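Local coordinates for protein N-acetylneuraminate lyase (Fusobacterium nucleatum subsp. nucleatum ATCC 25586, PDB 5ZKA) that belongs, as an N-acetylneuraminate lyase, to the dihydrodipicolinate synthetase family of TIM-barrel proteins, at residues F129-E137 with M160-N171; K197-L207 with V215-Y223. All coordinates share one frame; numbering follows the deposited sequence.

Contact 1 (F129-E137 with M160-N171)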
loop_
_atom_site.group_PDB
_atom_site.type_symbol
_atom_site.label_atom_id
_atom_site.label_comp_id
_atom_site.label_asym_id
_atom_site.label_seq_id
_atom_site.Cartn_x
_atom_site.Cartn_y
_atom_site.Cartn_z
ATOM N N PHE A 129 -12.031 -13.970 -17.260
ATOM C CA PHE A 129 -12.409 -14.280 -15.886
ATOM C C PHE A 129 -13.302 -15.511 -15.809
ATOM O O PHE A 129 -13.194 -16.298 -14.861
ATOM C CB PHE A 129 -13.103 -13.109 -15.202
ATOM C CG PHE A 129 -13.544 -13.453 -13.819
ATOM C CD1 PHE A 129 -12.598 -13.607 -12.808
ATOM C CD2 PHE A 129 -14.876 -13.717 -13.542
ATOM C CE1 PHE A 129 -12.986 -13.961 -11.530
ATOM C CE2 PHE A 129 -15.270 -14.078 -12.262
ATOM C CZ PHE A 129 -14.325 -14.201 -11.259
ATOM N N SER A 130 -14.209 -15.689 -16.772
ATOM C CA SER A 130 -15.057 -16.874 -16.730
ATOM C C SER A 130 -14.220 -18.147 -16.743
ATOM O O SER A 130 -14.593 -19.144 -16.115
ATOM C CB SER A 130 -16.030 -16.889 -17.908
ATOM O OG SER A 130 -15.350 -17.221 -19.106
ATOM N N GLU A 131 -13.086 -18.128 -17.445
ATOM C CA GLU A 131 -12.225 -19.307 -17.469
ATOM C C GLU A 131 -11.499 -19.484 -16.145
ATOM O O GLU A 131 -11.351 -20.611 -15.660
ATOM C CB GLU A 131 -11.252 -19.206 -18.641
ATOM C CG GLU A 131 -12.000 -19.294 -19.962
ATOM C CD GLU A 131 -11.205 -18.846 -21.177
ATOM O OE1 GLU A 131 -10.280 -18.017 -21.030
ATOM O OE2 GLU A 131 -11.536 -19.324 -22.289
ATOM N N ILE A 132 -11.059 -18.379 -15.536
ATOM C CA ILE A 132 -10.425 -18.437 -14.220
ATOM C C ILE A 132 -11.394 -18.992 -13.183
ATOM O O ILE A 132 -11.013 -19.786 -12.307
ATOM C CB ILE A 132 -9.922 -17.035 -13.830
ATOM C CG1 ILE A 132 -8.718 -16.647 -14.697
ATOM C CG2 ILE A 132 -9.618 -16.958 -12.349
ATOM C CD1 ILE A 132 -8.265 -15.206 -14.533
ATOM N N LYS A 133 -12.662 -18.581 -13.265
ATOM C CA LYS A 133 -13.672 -19.062 -12.329
ATOM C C LYS A 133 -13.885 -20.562 -12.487
ATOM O O LYS A 133 -13.964 -21.304 -11.499
ATOM C CB LYS A 133 -14.988 -18.305 -12.555
ATOM C CG LYS A 133 -16.082 -18.629 -11.542
ATOM C CD LYS A 133 -17.277 -17.688 -11.727
ATOM C CE LYS A 133 -18.445 -18.092 -10.846
ATOM N NZ LYS A 133 -19.724 -17.498 -11.324
ATOM N N ASP A 134 -14.000 -21.022 -13.735
ATOM C CA ASP A 134 -14.161 -22.448 -14.006
ATOM C C ASP A 134 -13.003 -23.248 -13.430
ATOM O O ASP A 134 -13.189 -24.357 -12.909
ATOM C CB ASP A 134 -14.256 -22.650 -15.518
ATOM C CG ASP A 134 -14.660 -24.056 -15.910
ATOM O OD1 ASP A 134 -15.006 -24.869 -15.025
ATOM O OD2 ASP A 134 -14.630 -24.335 -17.129
ATOM N N TYR A 135 -11.793 -22.700 -13.535
ATOM C CA TYR A 135 -10.603 -23.365 -13.015
ATOM C C TYR A 135 -10.708 -23.566 -11.510
ATOM O O TYR A 135 -10.534 -24.682 -11.009
ATOM C CB TYR A 135 -9.387 -22.530 -13.415
ATOM C CG TYR A 135 -8.070 -22.674 -12.682
ATOM C CD1 TYR A 135 -7.818 -21.969 -11.507
ATOM C CD2 TYR A 135 -7.032 -23.417 -13.234
ATOM C CE1 TYR A 135 -6.595 -22.050 -10.871
ATOM C CE2 TYR A 135 -5.790 -23.492 -12.603
ATOM C CZ TYR A 135 -5.585 -22.812 -11.424
ATOM O OH TYR A 135 -4.359 -22.866 -10.800
ATOM N N TYR A 136 -11.039 -22.500 -10.777
ATOM C CA TYR A 136 -11.167 -22.614 -9.327
ATOM C C TYR A 136 -12.300 -23.553 -8.946
ATOM O O TYR A 136 -12.134 -24.430 -8.091
ATOM C CB TYR A 136 -11.381 -21.236 -8.712
ATOM C CG TYR A 136 -10.078 -20.478 -8.573
ATOM C CD1 TYR A 136 -9.056 -20.969 -7.758
ATOM C CD2 TYR A 136 -9.859 -19.295 -9.272
ATOM C CE1 TYR A 136 -7.850 -20.285 -7.630
ATOM C CE2 TYR A 136 -8.664 -18.608 -9.151
ATOM C CZ TYR A 136 -7.665 -19.115 -8.329
ATOM O OH TYR A 136 -6.469 -18.457 -8.201
ATOM N N GLU A 137 -13.463 -23.387 -9.574
ATOM C CA GLU A 137 -14.600 -24.220 -9.206
ATOM C C GLU A 137 -14.341 -25.678 -9.535
ATOM O O GLU A 137 -14.815 -26.564 -8.815
ATOM C CB GLU A 137 -15.869 -23.723 -9.903
ATOM C CG GLU A 137 -16.142 -22.251 -9.647
ATOM C CD GLU A 137 -17.546 -21.982 -9.167
ATOM O OE1 GLU A 137 -18.423 -21.712 -10.015
ATOM O OE2 GLU A 137 -17.764 -22.029 -7.937
ATOM N N MET A 160 -7.365 -8.843 -10.490
ATOM C CA MET A 160 -8.722 -9.266 -10.171
ATOM C C MET A 160 -9.487 -8.123 -9.514
ATOM O O MET A 160 -8.988 -7.501 -8.567
ATOM C CB MET A 160 -8.695 -10.481 -9.243
ATOM C CG MET A 160 -10.037 -11.145 -9.042
ATOM S SD MET A 160 -9.874 -12.941 -9.170
ATOM C CE MET A 160 -9.280 -13.097 -10.843
ATOM N N SER A 161 -10.692 -7.859 -10.013
ATOM C CA SER A 161 -11.554 -6.795 -9.526
ATOM C C SER A 161 -12.325 -7.233 -8.284
ATOM O O SER A 161 -12.425 -8.419 -7.961
ATOM C CB SER A 161 -12.538 -6.368 -10.612
ATOM O OG SER A 161 -13.747 -7.102 -10.510
ATOM N N LEU A 162 -12.896 -6.244 -7.589
ATOM C CA LEU A 162 -13.677 -6.537 -6.391
ATOM C C LEU A 162 -14.900 -7.389 -6.713
ATOM O O LEU A 162 -15.208 -8.341 -5.984
ATOM C CB LEU A 162 -14.083 -5.235 -5.699
ATOM C CG LEU A 162 -14.890 -5.317 -4.406
ATOM C CD1 LEU A 162 -14.121 -6.051 -3.311
ATOM C CD2 LEU A 162 -15.255 -3.901 -3.970
ATOM N N SER A 163 -15.603 -7.081 -7.806
ATOM C CA SER A 163 -16.762 -7.898 -8.180
ATOM C C SER A 163 -16.350 -9.298 -8.621
ATOM O O SER A 163 -17.117 -10.257 -8.463
ATOM C CB SER A 163 -17.551 -7.221 -9.298
ATOM O OG SER A 163 -16.721 -6.996 -10.425
ATOM N N GLN A 164 -15.153 -9.433 -9.188
ATOM C CA GLN A 164 -14.667 -10.757 -9.556
ATOM C C GLN A 164 -14.360 -11.596 -8.314
ATOM O O GLN A 164 -14.709 -12.781 -8.261
ATOM C CB GLN A 164 -13.450 -10.609 -10.464
ATOM C CG GLN A 164 -13.830 -10.017 -11.830
ATOM C CD GLN A 164 -12.640 -9.747 -12.724
ATOM O OE1 GLN A 164 -11.515 -9.575 -12.256
ATOM N NE2 GLN A 164 -12.882 -9.736 -14.033
ATOM N N PHE A 165 -13.732 -11.000 -7.289
ATOM C CA PHE A 165 -13.578 -11.719 -6.024
ATOM C C PHE A 165 -14.935 -12.152 -5.482
ATOM O O PHE A 165 -15.086 -13.272 -4.981
ATOM C CB PHE A 165 -12.852 -10.856 -4.984
ATOM C CG PHE A 165 -11.353 -10.898 -5.088
ATOM C CD1 PHE A 165 -10.649 -12.068 -4.835
ATOM C CD2 PHE A 165 -10.643 -9.756 -5.438
ATOM C CE1 PHE A 165 -9.260 -12.103 -4.927
ATOM C CE2 PHE A 165 -9.257 -9.775 -5.529
ATOM C CZ PHE A 165 -8.562 -10.962 -5.278
ATOM N N GLY A 166 -15.937 -11.277 -5.578
ATOM C CA GLY A 166 -17.273 -11.643 -5.127
ATOM C C GLY A 166 -17.829 -12.863 -5.830
ATOM O O GLY A 166 -18.471 -13.708 -5.202
ATOM N N GLU A 167 -17.595 -12.977 -7.142
ATOM C CA GLU A 167 -18.074 -14.147 -7.873
ATOM C C GLU A 167 -17.417 -15.421 -7.356
ATOM O O GLU A 167 -18.091 -16.429 -7.119
ATOM C CB GLU A 167 -17.818 -13.977 -9.369
ATOM C CG GLU A 167 -18.763 -13.007 -10.068
ATOM C CD GLU A 167 -18.704 -13.143 -11.585
ATOM O OE1 GLU A 167 -18.867 -14.273 -12.087
ATOM O OE2 GLU A 167 -18.470 -12.123 -12.268
ATOM N N LEU A 168 -16.096 -15.393 -7.162
ATOM C CA LEU A 168 -15.413 -16.567 -6.629
ATOM C C LEU A 168 -15.886 -16.881 -5.215
ATOM O O LEU A 168 -16.156 -18.041 -4.886
ATOM C CB LEU A 168 -13.900 -16.352 -6.659
ATOM C CG LEU A 168 -13.331 -16.166 -8.069
ATOM C CD1 LEU A 168 -11.852 -15.822 -8.014
ATOM C CD2 LEU A 168 -13.564 -17.412 -8.926
ATOM N N PHE A 169 -16.024 -15.853 -4.370
ATOM C CA PHE A 169 -16.392 -16.080 -2.978
ATOM C C PHE A 169 -17.840 -16.521 -2.789
ATOM O O PHE A 169 -18.207 -16.839 -1.651
ATOM C CB PHE A 169 -16.132 -14.819 -2.156
ATOM C CG PHE A 169 -14.686 -14.613 -1.798
ATOM C CD1 PHE A 169 -13.875 -15.685 -1.445
ATOM C CD2 PHE A 169 -14.141 -13.335 -1.791
ATOM C CE1 PHE A 169 -12.549 -15.486 -1.097
ATOM C CE2 PHE A 169 -12.815 -13.122 -1.451
ATOM C CZ PHE A 169 -12.016 -14.191 -1.104
ATOM N N GLU A 170 -18.673 -16.570 -3.838
ATOM C CA GLU A 170 -19.992 -17.183 -3.668
ATOM C C GLU A 170 -19.893 -18.683 -3.423
ATOM O O GLU A 170 -20.816 -19.270 -2.842
ATOM C CB GLU A 170 -20.886 -16.919 -4.885
ATOM C CG GLU A 170 -20.759 -15.524 -5.447
ATOM C CD GLU A 170 -21.751 -15.212 -6.548
ATOM O OE1 GLU A 170 -21.978 -14.009 -6.806
ATOM O OE2 GLU A 170 -22.302 -16.157 -7.156
ATOM N N ASN A 171 -18.799 -19.310 -3.850
ATOM C CA ASN A 171 -18.542 -20.714 -3.548
ATOM C C ASN A 171 -18.154 -20.851 -2.074
ATOM O O ASN A 171 -17.145 -20.290 -1.632
ATOM C CB ASN A 171 -17.434 -21.236 -4.466
ATOM C CG ASN A 171 -17.296 -22.756 -4.434
ATOM O OD1 ASN A 171 -17.370 -23.384 -3.376
ATOM N ND2 ASN A 171 -17.056 -23.348 -5.602
HETATM O O HOH W 1 -16.831 -26.088 -6.883
#
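With CG anti to the backbone N (chi1 177°), the side chain of Phe129 reaches from helix 129-137 onto the first turns of helix 162-169, where Gln164, its CG anti to the carbonyl carbon and its chain extended beyond, lies flat against the ring. Gln164 CB sits over one face toward the rim, 3.5 Å from Phe129 CE1, a CH-pi contact, and the amide plane is only 11° from that of the ring, so amide and ring are stacked. Gln164 OE1 accepts a nearly straight bond from Ser161 N (2.9 Å), which ties the end of the amide to the N-cap residue of its own helix. The rim of the ring is lined differently: Met160 brings SD and CE to the edge in a Met-aromatic contact, with CE 3.9 Å from Phe129 CE1, and Glu167 OE1 lies there as well, near the ring plane. Further along the two helices, which cross at -30°, Leu168 enters between them; its CD2 rests 3.8 Å from Lys133 CG and its CD1 and CD2 also touch Tyr136 CD2. The extended chain of Lys133 passes Leu168 CD2 and ends in a salt bridge, NZ to Glu167 OE1 at 3.4 Å. In the loop that follows helix 162-169, Asn171 ND2 donates to Glu137 OE2 (2.8 Å) on its anti side, tilted out of the carboxylate plane, while a water joins the same nitrogen to Glu137 O. Tyr136 OH turns inward to Ala119 O. The pairing of two neighbouring outer helices of the barrel thus rests on an apolar and aromatic seam with polar groups at its margin, where the short amide-to-carboxylate bond of Asn171 and Glu137 contrasts with the long, weak salt bridge of Lys133 and Glu167.

Contact 2 (K197-L207 with V215-Y223); sequences KLIFAGFDEML and VDGAIGSTY. With EDO (1,2-ethanediol), chain E.
The short, weakly bonded strand 200-201 and strand 217-220, joined through helix 207-212, form a beta-alpha-beta unit of the TIM barrel, and they run parallel with Ala201 opposite Ala218. Ala201 N donates to Gly217 O and Ile219 N to Ala201 O (2.9 Å), two backbone bonds that set the register of the strand pair. Just before the strands, Asp216 grips the backbone of Ile199 twice: its N gives a bond to Ile199 O (2.7 Å), and its OD2 takes one from Ile199 N (2.8 Å) through the anti lone pair. Asp216 CG, anti to the carbonyl carbon (chi1 -59°), carries the carboxylate back to that N-H, and Arg191 forms a salt bridge with the same OD2. On one face of the sheet Phe200 CB meets Ile219 CD1 at 3.7 Å, and the edge of the Phe200 ring faces Ala218 N; on the other, Ala218 CB packs against Leu207 CD1. Beyond the strand ends, Asp204 becomes the hub. Its OD2 receives Thr222 N (2.9 Å) and lies 2.4 Å from Thr222 OG1, so short that the exact length is doubtful. The carboxylate is stacked on the Tyr223 ring, the planes 9° apart. Asp204 OD1 accepts from the water bound to Ser221 N and lies 2.6 Å from a second water, which also contacts Tyr223 OH. The bond from Thr222 N and the stack on Tyr223 probably hold the carboxylate in its rotation. A 1,2-ethanediol, probably from the crystallisation liquor, accepts from Asp204 N and donates to Glu205 OE1. Strand 20-24 flanks 217-220, where Tyr22 meets Ile219 and the Phe200 ring; Ile199 leans on helix 184-193, and Asp204 and Thr222 both touch Ile256 of helix 242-262.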
loop_
_atom_site.group_PDB
_atom_site.type_symbol
_atom_site.label_atom_id
_atom_site.label_comp_id
_atom_site.label_asym_id
_atom_site.label_seq_id
_atom_site.Cartn_x
_atom_site.Cartn_y
_atom_site.Cartn_z
ATOM N N LYS A 197 -14.493 -14.288 5.047
ATOM C CA LYS A 197 -13.427 -14.994 4.346
ATOM C C LYS A 197 -12.074 -14.665 4.970
ATOM O O LYS A 197 -11.903 -13.644 5.647
ATOM C CB LYS A 197 -13.424 -14.634 2.852
ATOM C CG LYS A 197 -14.745 -14.911 2.138
ATOM C CD LYS A 197 -14.971 -16.399 1.847
ATOM C CE LYS A 197 -16.364 -16.638 1.275
ATOM N NZ LYS A 197 -16.581 -18.057 0.828
ATOM N N LEU A 198 -11.106 -15.551 4.743
ATOM C CA LEU A 198 -9.746 -15.332 5.225
ATOM C C LEU A 198 -8.968 -14.509 4.215
ATOM O O LEU A 198 -9.012 -14.778 3.017
ATOM C CB LEU A 198 -9.021 -16.661 5.441
ATOM C CG LEU A 198 -9.662 -17.590 6.469
ATOM C CD1 LEU A 198 -9.230 -19.015 6.197
ATOM C CD2 LEU A 198 -9.226 -17.159 7.865
ATOM N N ILE A 199 -8.221 -13.522 4.696
ATOM C CA ILE A 199 -7.293 -12.791 3.845
ATOM C C ILE A 199 -5.901 -12.927 4.442
ATOM O O ILE A 199 -5.679 -12.544 5.595
ATOM C CB ILE A 199 -7.663 -11.312 3.719
ATOM C CG1 ILE A 199 -9.105 -11.154 3.252
ATOM C CG2 ILE A 199 -6.667 -10.623 2.783
ATOM C CD1 ILE A 199 -9.572 -9.710 3.304
ATOM N N PHE A 200 -4.968 -13.444 3.649
ATOM C CA PHE A 200 -3.573 -13.584 4.041
ATOM C C PHE A 200 -2.708 -12.594 3.279
ATOM O O PHE A 200 -2.713 -12.582 2.046
ATOM C CB PHE A 200 -3.083 -15.003 3.775
ATOM C CG PHE A 200 -3.751 -16.021 4.632
ATOM C CD1 PHE A 200 -3.366 -16.185 5.956
ATOM C CD2 PHE A 200 -4.792 -16.784 4.137
ATOM C CE1 PHE A 200 -3.990 -17.114 6.759
ATOM C CE2 PHE A 200 -5.419 -17.711 4.938
ATOM C CZ PHE A 200 -5.015 -17.875 6.253
ATOM N N ALA A 201 -1.917 -11.810 4.006
ATOM C CA ALA A 201 -0.983 -10.907 3.350
ATOM C C ALA A 201 0.162 -11.690 2.725
ATOM O O ALA A 201 0.733 -12.575 3.363
ATOM C CB ALA A 201 -0.435 -9.889 4.356
ATOM N N GLY A 202 0.531 -11.327 1.494
ATOM C CA GLY A 202 1.606 -12.009 0.800
ATOM C C GLY A 202 2.898 -11.222 0.684
ATOM O O GLY A 202 3.872 -11.702 0.100
ATOM N N PHE A 203 2.927 -10.026 1.266
ATOM C CA PHE A 203 4.037 -9.080 1.130
ATOM C C PHE A 203 4.638 -8.845 2.516
ATOM O O PHE A 203 4.126 -8.025 3.285
ATOM C CB PHE A 203 3.521 -7.788 0.492
ATOM C CG PHE A 203 2.076 -7.480 0.856
ATOM C CD1 PHE A 203 1.705 -7.307 2.180
ATOM C CD2 PHE A 203 1.093 -7.392 -0.118
ATOM C CE1 PHE A 203 0.400 -7.044 2.530
ATOM C CE2 PHE A 203 -0.226 -7.124 0.233
ATOM C CZ PHE A 203 -0.566 -6.950 1.560
ATOM N N ASP A 204 5.724 -9.572 2.838
ATOM C CA ASP A 204 6.262 -9.579 4.194
ATOM C C ASP A 204 6.684 -8.190 4.630
ATOM O O ASP A 204 6.627 -7.865 5.821
ATOM C CB ASP A 204 7.490 -10.481 4.281
ATOM C CG ASP A 204 7.212 -11.914 3.855
ATOM O OD1 ASP A 204 6.165 -12.154 3.225
ATOM O OD2 ASP A 204 8.066 -12.784 4.147
ATOM N N GLU A 205 7.146 -7.379 3.683
ATOM C CA GLU A 205 7.647 -6.053 4.005
ATOM C C GLU A 205 6.526 -5.053 4.239
ATOM O O GLU A 205 6.811 -3.893 4.548
ATOM C CB GLU A 205 8.578 -5.559 2.888
ATOM C CG GLU A 205 7.910 -5.250 1.557
ATOM C CD GLU A 205 7.644 -6.480 0.702
ATOM O OE1 GLU A 205 7.963 -7.617 1.130
ATOM O OE2 GLU A 205 7.133 -6.290 -0.419
ATOM N N MET A 206 5.266 -5.468 4.078
ATOM C CA MET A 206 4.104 -4.627 4.356
ATOM C C MET A 206 3.142 -5.314 5.324
ATOM O O MET A 206 1.932 -5.092 5.277
ATOM C CB MET A 206 3.409 -4.242 3.057
ATOM C CG MET A 206 4.408 -3.636 2.072
ATOM S SD MET A 206 3.657 -2.952 0.580
ATOM C CE MET A 206 3.044 -4.435 -0.198
ATOM N N LEU A 207 3.684 -6.127 6.239
ATOM C CA LEU A 207 2.846 -6.875 7.172
ATOM C C LEU A 207 2.091 -5.950 8.119
ATOM O O LEU A 207 0.907 -6.163 8.397
ATOM C CB LEU A 207 3.713 -7.856 7.966
ATOM C CG LEU A 207 3.006 -8.716 9.019
ATOM C CD1 LEU A 207 1.843 -9.509 8.403
ATOM C CD2 LEU A 207 4.012 -9.679 9.647
ATOM N N VAL A 215 -6.287 -8.244 7.997
ATOM C CA VAL A 215 -5.967 -9.562 7.429
ATOM C C VAL A 215 -5.908 -10.604 8.557
ATOM O O VAL A 215 -5.712 -10.282 9.734
ATOM C CB VAL A 215 -4.659 -9.573 6.616
ATOM C CG1 VAL A 215 -4.753 -8.655 5.409
ATOM C CG2 VAL A 215 -3.476 -9.196 7.492
ATOM N N ASP A 216 -6.139 -11.861 8.186
ATOM C CA ASP A 216 -6.219 -12.963 9.140
ATOM C C ASP A 216 -4.884 -13.641 9.352
ATOM O O ASP A 216 -4.775 -14.530 10.204
ATOM C CB ASP A 216 -7.262 -13.969 8.660
ATOM C CG ASP A 216 -8.626 -13.330 8.510
ATOM O OD1 ASP A 216 -9.308 -13.171 9.543
ATOM O OD2 ASP A 216 -8.998 -12.953 7.376
ATOM N N GLY A 217 -3.870 -13.217 8.614
ATOM C CA GLY A 217 -2.556 -13.813 8.727
ATOM C C GLY A 217 -1.697 -13.368 7.569
ATOM O O GLY A 217 -1.999 -12.374 6.901
ATOM N N ALA A 218 -0.632 -14.124 7.334
ATOM C CA ALA A 218 0.323 -13.780 6.293
ATOM C C ALA A 218 1.025 -15.048 5.843
ATOM O O ALA A 218 1.220 -15.971 6.631
ATOM C CB ALA A 218 1.354 -12.755 6.791
ATOM N N ILE A 219 1.392 -15.082 4.566
ATOM C CA ILE A 219 2.134 -16.187 3.965
ATOM C C ILE A 219 3.353 -15.575 3.282
ATOM O O ILE A 219 3.200 -14.706 2.416
ATOM C CB ILE A 219 1.257 -16.956 2.957
ATOM C CG1 ILE A 219 0.047 -17.541 3.670
ATOM C CG2 ILE A 219 2.046 -18.036 2.232
ATOM C CD1 ILE A 219 -1.119 -17.922 2.700
ATOM N N GLY A 220 4.555 -15.975 3.690
ATOM C CA GLY A 220 5.746 -15.289 3.205
ATOM C C GLY A 220 6.997 -16.137 3.200
ATOM O O GLY A 220 7.158 -17.048 4.016
ATOM N N SER A 221 7.909 -15.804 2.284
ATOM C CA SER A 221 9.189 -16.512 2.212
ATOM C C SER A 221 10.121 -16.131 3.350
ATOM O O SER A 221 10.928 -16.957 3.797
ATOM C CB SER A 221 9.883 -16.202 0.889
ATOM O OG SER A 221 10.059 -14.798 0.736
ATOM N N THR A 222 10.071 -14.882 3.809
ATOM C CA THR A 222 11.070 -14.503 4.807
ATOM C C THR A 222 10.783 -15.098 6.173
ATOM O O THR A 222 11.672 -15.090 7.034
ATOM C CB THR A 222 11.183 -12.981 4.927
ATOM O OG1 THR A 222 9.985 -12.442 5.500
ATOM C CG2 THR A 222 11.427 -12.356 3.558
ATOM N N TYR A 223 9.591 -15.649 6.384
ATOM C CA TYR A 223 9.279 -16.211 7.685
ATOM C C TYR A 223 10.059 -17.493 7.940
ATOM O O TYR A 223 10.136 -17.927 9.095
ATOM C CB TYR A 223 7.763 -16.437 7.799
ATOM C CG TYR A 223 6.957 -15.190 7.461
ATOM C CD1 TYR A 223 7.461 -13.913 7.721
ATOM C CD2 TYR A 223 5.723 -15.282 6.837
ATOM C CE1 TYR A 223 6.737 -12.761 7.387
ATOM C CE2 TYR A 223 4.994 -14.134 6.499
ATOM C CZ TYR A 223 5.500 -12.885 6.777
ATOM O OH TYR A 223 4.771 -11.760 6.440
HETATM C C1 EDO E . 9.236 -10.689 0.884
HETATM O O1 EDO E . 7.914 -10.296 0.625
HETATM C C2 EDO E . 10.144 -10.213 -0.246
HETATM O O2 EDO E . 9.762 -10.861 -1.430
HETATM O O HOH W 2 3.675 -12.017 4.036
HETATM O O HOH W 3 6.855 -13.664 0.458
#

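The two contacts illustrate how a barrel is held at different depths. Contact 1 is peripheral and partly buried, its centre about 21 Å from the centre of the chain; it joins two outer helices almost wholly through side chains. Contact 2 is buried, about 8 Å from that centre, and joins neighbouring strands of one beta-alpha-beta unit through backbone bonds, with aspartates locking both ends. In contact 1 one carboxylate is in a long salt bridge and another takes an amide bond, while in contact 2 both aspartates have several partners. No element is common to both, yet they touch: Lys197 NZ, donating chiefly to Ile174 O, makes a weak hydrogen bond to Phe169 O (3.2 Å).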